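AlbC (Streptomyces noursei, PDB 3OQV) uses aminoacyl-tRNAs as substrates to make cyclo(L-phenylalanyl-L-leucyl) without ATP, a cyclodipeptide intermediate on the way to the antibacterial albonoursin. Local coordinates at residues E73-D78 with E86-R91; R154-N159 with L176-A181. All blocks are in the same frame, centred on the assembly; numbering follows the deposited sequence.

Interaction 1: residues E73-D78 with E86-R91; sequences EMLIAD and ERSVKR. With PO4 (phosphate ion), chain E.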
ATOM      1  N   GLU A  73       0.705 -10.166 -12.840  1.00 32.98           N
ATOM      2  CA  GLU A  73      -0.569 -10.835 -13.106  1.00 31.87           C
ATOM      3  C   GLU A  73      -1.596  -9.903 -13.738  1.00 32.75           C
ATOM      4  O   GLU A  73      -2.446 -10.335 -14.512  1.00 33.20           O
ATOM      5  CB  GLU A  73      -1.147 -11.426 -11.820  1.00 32.99           C
ATOM      6  CG  GLU A  73      -0.322 -12.548 -11.245  1.00 36.75           C
ATOM      7  CD  GLU A  73      -0.607 -12.774  -9.772  1.00 43.45           C
ATOM      8  OE1 GLU A  73      -1.800 -12.804  -9.390  1.00 41.69           O
ATOM      9  OE2 GLU A  73       0.363 -12.901  -8.995  1.00 42.74           O
ATOM     10  N   MET A  74      -1.526  -8.622 -13.392  1.00 32.40           N
ATOM     11  CA  MET A  74      -2.473  -7.651 -13.912  1.00 32.82           C
ATOM     12  C   MET A  74      -2.120  -7.318 -15.353  1.00 34.28           C
ATOM     13  O   MET A  74      -3.000  -7.162 -16.197  1.00 36.14           O
ATOM     14  CB  MET A  74      -2.463  -6.378 -13.064  1.00 31.75           C
ATOM     15  CG  MET A  74      -3.606  -5.405 -13.366  1.00 34.75           C
ATOM     16  SD  MET A  74      -5.255  -6.113 -13.105  1.00 35.29           S
ATOM     17  CE  MET A  74      -5.368  -6.054 -11.306  1.00 28.72           C
ATOM     18  N   LEU A  75      -0.825  -7.217 -15.631  1.00 34.60           N
ATOM     19  CA  LEU A  75      -0.360  -6.969 -16.990  1.00 35.83           C
ATOM     20  C   LEU A  75      -0.703  -8.143 -17.901  1.00 36.24           C
ATOM     21  O   LEU A  75      -1.055  -7.960 -19.065  1.00 38.24           O
ATOM     22  CB  LEU A  75       1.142  -6.715 -16.998  1.00 33.99           C
ATOM     23  CG  LEU A  75       1.577  -5.424 -16.306  1.00 38.90           C
ATOM     24  CD1 LEU A  75       3.087  -5.427 -16.108  1.00 33.94           C
ATOM     25  CD2 LEU A  75       1.132  -4.209 -17.114  1.00 39.76           C
ATOM     26  N   ILE A  76      -0.618  -9.349 -17.355  1.00 34.65           N
ATOM     27  CA  ILE A  76      -1.012 -10.538 -18.083  1.00 36.77           C
ATOM     28  C   ILE A  76      -2.512 -10.576 -18.382  1.00 39.04           C
ATOM     29  O   ILE A  76      -2.911 -10.795 -19.529  1.00 38.98           O
ATOM     30  CB  ILE A  76      -0.550 -11.804 -17.366  1.00 36.18           C
ATOM     31  CG1 ILE A  76       0.976 -11.882 -17.426  1.00 33.39           C
ATOM     32  CG2 ILE A  76      -1.190 -13.030 -17.984  1.00 40.17           C
ATOM     33  CD1 ILE A  76       1.599 -12.838 -16.433  1.00 33.00           C
ATOM     34  N   ALA A  77      -3.333 -10.284 -17.374  1.00 37.07           N
ATOM     35  CA  ALA A  77      -4.758 -10.013 -17.589  1.00 38.21           C
ATOM     36  C   ALA A  77      -5.010  -9.061 -18.762  1.00 38.61           C
ATOM     37  O   ALA A  77      -5.961  -9.239 -19.521  1.00 38.66           O
ATOM     38  CB  ALA A  77      -5.401  -9.465 -16.308  1.00 37.20           C
ATOM     39  N   ASP A  78      -4.175  -8.033 -18.887  1.00 39.20           N
ATOM     40  CA  ASP A  78      -4.366  -7.018 -19.914  1.00 41.23           C
ATOM     41  C   ASP A  78      -4.006  -7.558 -21.294  1.00 43.48           C
ATOM     42  O   ASP A  78      -4.450  -7.023 -22.315  1.00 44.56           O
ATOM     43  CB  ASP A  78      -3.518  -5.778 -19.609  1.00 42.14           C
ATOM     44  CG  ASP A  78      -4.177  -4.855 -18.606  1.00 44.94           C
ATOM     45  OD1 ASP A  78      -5.424  -4.768 -18.612  1.00 50.22           O
ATOM     46  OD2 ASP A  78      -3.447  -4.202 -17.833  1.00 48.52           O
ATOM     47  N   GLU A  86       7.039  -9.206 -17.044  1.00 39.98           N
ATOM     48  CA  GLU A  86       8.170  -9.219 -16.122  1.00 39.17           C
ATOM     49  C   GLU A  86       9.150  -8.102 -16.454  1.00 37.30           C
ATOM     50  O   GLU A  86       9.605  -7.396 -15.556  1.00 33.73           O
ATOM     51  CB  GLU A  86       8.860 -10.585 -16.120  1.00 41.11           C
ATOM     52  CG  GLU A  86       7.960 -11.717 -15.625  1.00 52.51           C
ATOM     53  CD  GLU A  86       8.432 -13.094 -16.075  1.00 66.08           C
ATOM     54  OE1 GLU A  86       9.010 -13.204 -17.183  1.00 69.49           O
ATOM     55  OE2 GLU A  86       8.218 -14.070 -15.323  1.00 72.04           O
ATOM     56  N   ARG A  87       9.366  -7.859 -17.751  1.00 35.79           N
ATOM     57  CA  ARG A  87      10.147  -6.708 -18.198  1.00 35.48           C
ATOM     58  C   ARG A  87       9.517  -5.384 -17.752  1.00 33.52           C
ATOM     59  O   ARG A  87      10.211  -4.503 -17.246  1.00 33.14           O
ATOM     60  CB  ARG A  87      10.329  -6.712 -19.730  1.00 34.71           C
ATOM     61  CG  ARG A  87      11.366  -7.722 -20.256  1.00 41.30           C
ATOM     62  CD  ARG A  87      11.255  -7.878 -21.777  1.00 42.11           C
ATOM     63  NE  ARG A  87      12.277  -8.752 -22.348  1.00 51.03           N
ATOM     64  CZ  ARG A  87      12.337  -9.089 -23.638  1.00 48.61           C
ATOM     65  NH1 ARG A  87      11.413  -8.657 -24.483  1.00 50.05           N
ATOM     66  NH2 ARG A  87      13.310  -9.867 -24.083  1.00 49.15           N
ATOM     67  N   SER A  88       8.213  -5.234 -17.970  1.00 32.37           N
ATOM     68  CA  SER A  88       7.506  -4.031 -17.543  1.00 32.33           C
ATOM     69  C   SER A  88       7.612  -3.791 -16.035  1.00 32.39           C
ATOM     70  O   SER A  88       7.981  -2.695 -15.586  1.00 31.26           O
ATOM     71  CB  SER A  88       6.034  -4.086 -17.951  1.00 35.04           C
ATOM     72  OG  SER A  88       5.390  -2.863 -17.628  1.00 33.70           O
ATOM     73  N   VAL A  89       7.309  -4.826 -15.260  1.00 31.26           N
ATOM     74  CA  VAL A  89       7.371  -4.730 -13.802  1.00 30.83           C
ATOM     75  C   VAL A  89       8.770  -4.357 -13.333  1.00 30.34           C
ATOM     76  O   VAL A  89       8.943  -3.436 -12.531  1.00 30.58           O
ATOM     77  CB  VAL A  89       6.939  -6.040 -13.129  1.00 30.55           C
ATOM     78  CG1 VAL A  89       7.068  -5.918 -11.608  1.00 31.69           C
ATOM     79  CG2 VAL A  89       5.511  -6.378 -13.500  1.00 33.83           C
ATOM     80  N   LYS A  90       9.779  -5.032 -13.879  1.00 31.45           N
ATOM     81  CA  LYS A  90      11.145  -4.739 -13.498  1.00 30.24           C
ATOM     82  C   LYS A  90      11.428  -3.262 -13.698  1.00 32.57           C
ATOM     83  O   LYS A  90      12.071  -2.630 -12.861  1.00 30.29           O
ATOM     84  CB  LYS A  90      12.147  -5.572 -14.304  1.00 34.35           C
ATOM     85  CG  LYS A  90      13.591  -5.366 -13.865  1.00 36.96           C
ATOM     86  CD  LYS A  90      14.591  -5.878 -14.904  1.00 46.04           C
ATOM     87  CE  LYS A  90      14.212  -7.266 -15.400  1.00 51.07           C
ATOM     88  NZ  LYS A  90      13.837  -8.179 -14.284  1.00 54.14           N
ATOM     89  N   ARG A  91      11.026  -2.741 -14.855  1.00 29.88           N
ATOM     90  CA  ARG A  91      11.303  -1.361 -15.188  1.00 34.32           C
ATOM     91  C   ARG A  91      10.558  -0.404 -14.269  1.00 32.80           C
ATOM     92  O   ARG A  91      11.096   0.614 -13.839  1.00 34.34           O
ATOM     93  CB  ARG A  91      10.911  -1.096 -16.638  1.00 34.06           C
ATOM     94  CG  ARG A  91      11.788  -0.089 -17.308  1.00 42.93           C
ATOM     95  CD  ARG A  91      11.363   0.092 -18.748  1.00 43.23           C
ATOM     96  NE  ARG A  91      12.144  -0.751 -19.635  1.00 50.28           N
ATOM     97  CZ  ARG A  91      12.141  -0.635 -20.957  1.00 46.46           C
ATOM     98  NH1 ARG A  91      11.373   0.279 -21.534  1.00 44.89           N
ATOM     99  NH2 ARG A  91      12.902  -1.430 -21.694  1.00 42.09           N
TER
HETATM  100  P   PO4 E 251      13.961  -3.802 -18.838  1.00 61.66           P
HETATM  101  O1  PO4 E 251      14.668  -2.539 -18.403  1.00 58.90           O
HETATM  102  O2  PO4 E 251      13.348  -4.501 -17.636  1.00 54.03           O
HETATM  103  O3  PO4 E 251      12.851  -3.425 -19.793  1.00 56.53           O
HETATM  104  O4  PO4 E 251      14.952  -4.730 -19.516  1.00 56.77           O
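L75 reaches over from the short helix 71-78 and lays one methyl, CD1, against two consecutive residues of helix 82-107. L75 CD1 lies 3.7 Å from both S88 CB and V89 CG2, so a single branch of the leucine bridges the pair. The leucine's CG stands opposite its own carbonyl carbon (chi1 -67°), and the extended second torsion, chi2 168°, carries CD1 outward to the neighbouring helix. The valine meets it with the methyl that lies beside its backbone N, and the two side chains cross obliquely. S88 joins mainly through carbon, although its OG is also close, 3.8 Å from L75 CD1. No hydrogen bond spans the two segments. The backbones approach most closely at L75 and S88, whose CA atoms are 8.4 Å apart, and the buried patch is small, 105 Å² over both sides.

Two successive helices joined by a short turn meet here, on the Rossmann-like domain of a cyclodipeptide synthase: helix 71-78 follows strand 59-67, and the chain then turns into the long helix 82-107. R80, in the turn, touches both L75 and S88, while V89 also packs on I71 and D72 at the start of the short helix.

On helix 82-107, R91 lies against a phosphate ion, probably from the crystallisation liquor. The phosphorus lies in the guanidinium plane, at its edge. Among the weak bonds between them, phosphate O3 accepts from R91 NE and R91 NH2, both 2.8 Å long and well bent, the first with 127° at hydrogen.

Interaction 2: residues R154-N159 with L176-A181; sequences RAVVMN and LNYVLA. With PO4 (phosphate ion), chain C.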
ATOM      1  N   ARG A 154     -11.914  -3.987  -7.048  1.00 32.61           N
ATOM      2  CA  ARG A 154     -12.482  -3.268  -8.174  1.00 34.59           C
ATOM      3  C   ARG A 154     -11.832  -1.910  -8.368  1.00 34.67           C
ATOM      4  O   ARG A 154     -11.560  -1.509  -9.500  1.00 36.23           O
ATOM      5  CB  ARG A 154     -13.998  -3.138  -8.021  1.00 36.60           C
ATOM      6  CG  ARG A 154     -14.691  -4.488  -7.978  1.00 40.31           C
ATOM      7  CD  ARG A 154     -16.191  -4.408  -8.223  1.00 46.55           C
ATOM      8  NE  ARG A 154     -16.721  -5.758  -8.401  1.00 51.70           N
ATOM      9  CZ  ARG A 154     -16.896  -6.356  -9.576  1.00 50.47           C
ATOM     10  NH1 ARG A 154     -16.725  -5.684 -10.709  1.00 49.90           N
ATOM     11  NH2 ARG A 154     -17.316  -7.611  -9.617  1.00 48.54           N
ATOM     12  N   ALA A 155     -11.550  -1.217  -7.267  1.00 32.83           N
ATOM     13  CA  ALA A 155     -10.850   0.061  -7.348  1.00 31.99           C
ATOM     14  C   ALA A 155      -9.446  -0.097  -7.913  1.00 31.02           C
ATOM     15  O   ALA A 155      -9.022   0.698  -8.741  1.00 32.01           O
ATOM     16  CB  ALA A 155     -10.818   0.767  -5.983  1.00 30.91           C
ATOM     17  N   VAL A 156      -8.728  -1.133  -7.479  1.00 30.65           N
ATOM     18  CA  VAL A 156      -7.408  -1.413  -8.032  1.00 30.77           C
ATOM     19  C   VAL A 156      -7.502  -1.689  -9.531  1.00 32.47           C
ATOM     20  O   VAL A 156      -6.734  -1.137 -10.323  1.00 30.45           O
ATOM     21  CB  VAL A 156      -6.749  -2.637  -7.348  1.00 32.69           C
ATOM     22  CG1 VAL A 156      -5.495  -3.060  -8.104  1.00 33.77           C
ATOM     23  CG2 VAL A 156      -6.437  -2.341  -5.876  1.00 27.69           C
ATOM     24  N   VAL A 157      -8.438  -2.551  -9.916  1.00 31.74           N
ATOM     25  CA  VAL A 157      -8.585  -2.926 -11.314  1.00 33.01           C
ATOM     26  C   VAL A 157      -8.939  -1.703 -12.147  1.00 36.23           C
ATOM     27  O   VAL A 157      -8.290  -1.409 -13.152  1.00 35.11           O
ATOM     28  CB  VAL A 157      -9.680  -4.005 -11.506  1.00 33.54           C
ATOM     29  CG1 VAL A 157     -10.018  -4.145 -12.979  1.00 32.93           C
ATOM     30  CG2 VAL A 157      -9.202  -5.347 -10.951  1.00 30.16           C
ATOM     31  N   MET A 158      -9.953  -0.969 -11.701  1.00 39.47           N
ATOM     32  CA  MET A 158     -10.537   0.085 -12.518  1.00 43.84           C
ATOM     33  C   MET A 158      -9.562   1.245 -12.659  1.00 43.78           C
ATOM     34  O   MET A 158      -9.712   2.094 -13.533  1.00 44.47           O
ATOM     35  CB  MET A 158     -11.866   0.558 -11.924  1.00 42.89           C
ATOM     36  CG  MET A 158     -12.992  -0.472 -12.047  1.00 48.86           C
ATOM     37  SD  MET A 158     -13.465  -0.839 -13.761  1.00 61.35           S
ATOM     38  CE  MET A 158     -12.969   0.684 -14.576  1.00 46.86           C
ATOM     39  N   ASN A 159      -8.510   1.222 -11.853  1.00 43.82           N
ATOM     40  CA  ASN A 159      -7.570   2.330 -11.816  1.00 44.88           C
ATOM     41  C   ASN A 159      -6.159   1.916 -12.209  1.00 43.19           C
ATOM     42  O   ASN A 159      -5.213   2.687 -12.051  1.00 42.10           O
ATOM     43  CB  ASN A 159      -7.579   3.004 -10.440  1.00 46.18           C
ATOM     44  CG  ASN A 159      -8.912   3.683 -10.127  1.00 52.49           C
ATOM     45  OD1 ASN A 159      -9.376   4.540 -10.883  1.00 58.34           O
ATOM     46  ND2 ASN A 159      -9.539   3.285  -9.021  1.00 52.86           N
ATOM     47  N   LEU A 176      -7.390  -9.507  -6.661  1.00 28.57           N
ATOM     48  CA  LEU A 176      -7.598 -10.145  -5.381  1.00 28.78           C
ATOM     49  C   LEU A 176      -6.275 -10.570  -4.746  1.00 27.69           C
ATOM     50  O   LEU A 176      -6.024 -10.287  -3.571  1.00 28.48           O
ATOM     51  CB  LEU A 176      -8.534 -11.347  -5.531  1.00 28.65           C
ATOM     52  CG  LEU A 176      -8.926 -12.047  -4.227  1.00 32.44           C
ATOM     53  CD1 LEU A 176      -9.504 -11.066  -3.214  1.00 28.86           C
ATOM     54  CD2 LEU A 176      -9.930 -13.173  -4.520  1.00 37.51           C
ATOM     55  N   ASN A 177      -5.430 -11.242  -5.522  1.00 26.67           N
ATOM     56  CA  ASN A 177      -4.096 -11.619  -5.062  1.00 28.29           C
ATOM     57  C   ASN A 177      -3.343 -10.404  -4.534  1.00 27.41           C
ATOM     58  O   ASN A 177      -2.667 -10.469  -3.504  1.00 28.12           O
ATOM     59  CB  ASN A 177      -3.298 -12.243  -6.207  1.00 27.34           C
ATOM     60  CG  ASN A 177      -3.799 -13.617  -6.582  1.00 31.04           C
ATOM     61  OD1 ASN A 177      -4.504 -14.255  -5.812  1.00 36.35           O
ATOM     62  ND2 ASN A 177      -3.386 -14.103  -7.739  1.00 33.44           N
ATOM     63  N   TYR A 178      -3.416  -9.323  -5.301  1.00 26.56           N
ATOM     64  CA  TYR A 178      -2.749  -8.068  -4.990  1.00 25.78           C
ATOM     65  C   TYR A 178      -3.276  -7.500  -3.667  1.00 25.98           C
ATOM     66  O   TYR A 178      -2.507  -7.086  -2.800  1.00 24.44           O
ATOM     67  CB  TYR A 178      -3.010  -7.083  -6.141  1.00 27.85           C
ATOM     68  CG  TYR A 178      -2.301  -5.757  -6.017  1.00 28.25           C
ATOM     69  CD1 TYR A 178      -1.019  -5.577  -6.537  1.00 26.60           C
ATOM     70  CD2 TYR A 178      -2.928  -4.671  -5.431  1.00 25.00           C
ATOM     71  CE1 TYR A 178      -0.363  -4.362  -6.414  1.00 26.76           C
ATOM     72  CE2 TYR A 178      -2.279  -3.450  -5.307  1.00 24.34           C
ATOM     73  CZ  TYR A 178      -1.001  -3.303  -5.799  1.00 24.93           C
ATOM     74  OH  TYR A 178      -0.364  -2.083  -5.687  1.00 26.58           O
ATOM     75  N   VAL A 179      -4.592  -7.495  -3.515  1.00 24.95           N
ATOM     76  CA  VAL A 179      -5.210  -6.831  -2.374  1.00 24.48           C
ATOM     77  C   VAL A 179      -5.031  -7.669  -1.101  1.00 24.91           C
ATOM     78  O   VAL A 179      -4.714  -7.125  -0.044  1.00 25.29           O
ATOM     79  CB  VAL A 179      -6.702  -6.559  -2.621  1.00 25.25           C
ATOM     80  CG1 VAL A 179      -7.453  -6.359  -1.283  1.00 23.52           C
ATOM     81  CG2 VAL A 179      -6.878  -5.332  -3.537  1.00 25.66           C
ATOM     82  N   LEU A 180      -5.176  -8.989  -1.216  1.00 22.62           N
ATOM     83  CA  LEU A 180      -4.929  -9.878  -0.080  1.00 26.92           C
ATOM     84  C   LEU A 180      -3.493  -9.835   0.442  1.00 26.89           C
ATOM     85  O   LEU A 180      -3.273 -10.074   1.622  1.00 26.64           O
ATOM     86  CB  LEU A 180      -5.330 -11.328  -0.396  1.00 26.49           C
ATOM     87  CG  LEU A 180      -6.830 -11.530  -0.619  1.00 34.73           C
ATOM     88  CD1 LEU A 180      -7.164 -13.002  -0.817  1.00 35.05           C
ATOM     89  CD2 LEU A 180      -7.648 -10.931   0.525  1.00 38.84           C
ATOM     90  N   ALA A 181      -2.518  -9.626  -0.446  1.00 25.78           N
ATOM     91  CA  ALA A 181      -1.136  -9.387  -0.024  1.00 26.15           C
ATOM     92  C   ALA A 181      -0.988  -8.111   0.822  1.00 25.67           C
ATOM     93  O   ALA A 181      -0.133  -8.044   1.701  1.00 27.05           O
ATOM     94  CB  ALA A 181      -0.184  -9.352  -1.244  1.00 25.91           C
TER
HETATM   95  P   PO4 C 249      -2.932   0.051  -3.930  1.00 37.86           P
HETATM   96  O1  PO4 C 249      -3.090   0.084  -5.433  1.00 40.14           O
HETATM   97  O2  PO4 C 249      -1.579  -0.545  -3.600  1.00 37.68           O
HETATM   98  O3  PO4 C 249      -3.060   1.439  -3.367  1.00 39.55           O
HETATM   99  O4  PO4 C 249      -4.025  -0.828  -3.355  1.00 34.48           O
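V156 divides its two methyls between neighbours on helix 169-193. V156 CG1 comes to 4.0 Å from Y178 CD2, approaching the ring obliquely, while V156 CG2 lies 3.8 Å from V179 CG2; the two valine side chains run antiparallel alongside each other. Contact is wholly apolar and covers 107 Å² in all.

The ring of Y178 is swung out with CG anti to the backbone N (chi1 -176°), which takes its hydroxyl end beyond V156 to a phosphate ion probably left by the crystallisation liquor. The phosphorus sits in the ring plane at its edge, with Y178 OH 2.9 Å from phosphate O2; V156 CG2 is 3.8 Å from phosphate O4. Y178 probably belongs to the substrate-binding site, as in related enzymes, and could take part in aminoacyl-tRNA binding. A leucine in its place would probably leave the phosphate without its hydroxyl neighbour and open a gap beside V156 CG1.

Further out, P207 of helix 207-212 touches V156, and M152 and V153, one turn back on helix 143-158, pack on V179. The contact thus joins the C-terminal end of helix 143-158 to the middle of helix 169-193, which precedes strand 198-202 of the parallel sheet, with F139 of helix 126-141 packing against L176 and L180.

Overall arrangement
Interactions 1 and 2 follow one another along the chain, their centres 14 Å apart, and meet directly. E73 OE1 lies 2.6 Å from N177 ND2, a probable hydrogen bond from helix 71-78 to helix 169-193, and M74 CE packs 3.9 Å from V157 CG2. Helix 71-78 therefore sits between the long helix 82-107 and the helix pair of interaction 2. Only interaction 2 reaches the active centre: the side chain of Y178 is about 4 Å from that of S37, the inferred nucleophile, and about 6 Å from the bound dithiane diol. Interaction 1 is more remote, with V89 about 12 Å from S37 and about 9 Å from Y178, side chain to side chain.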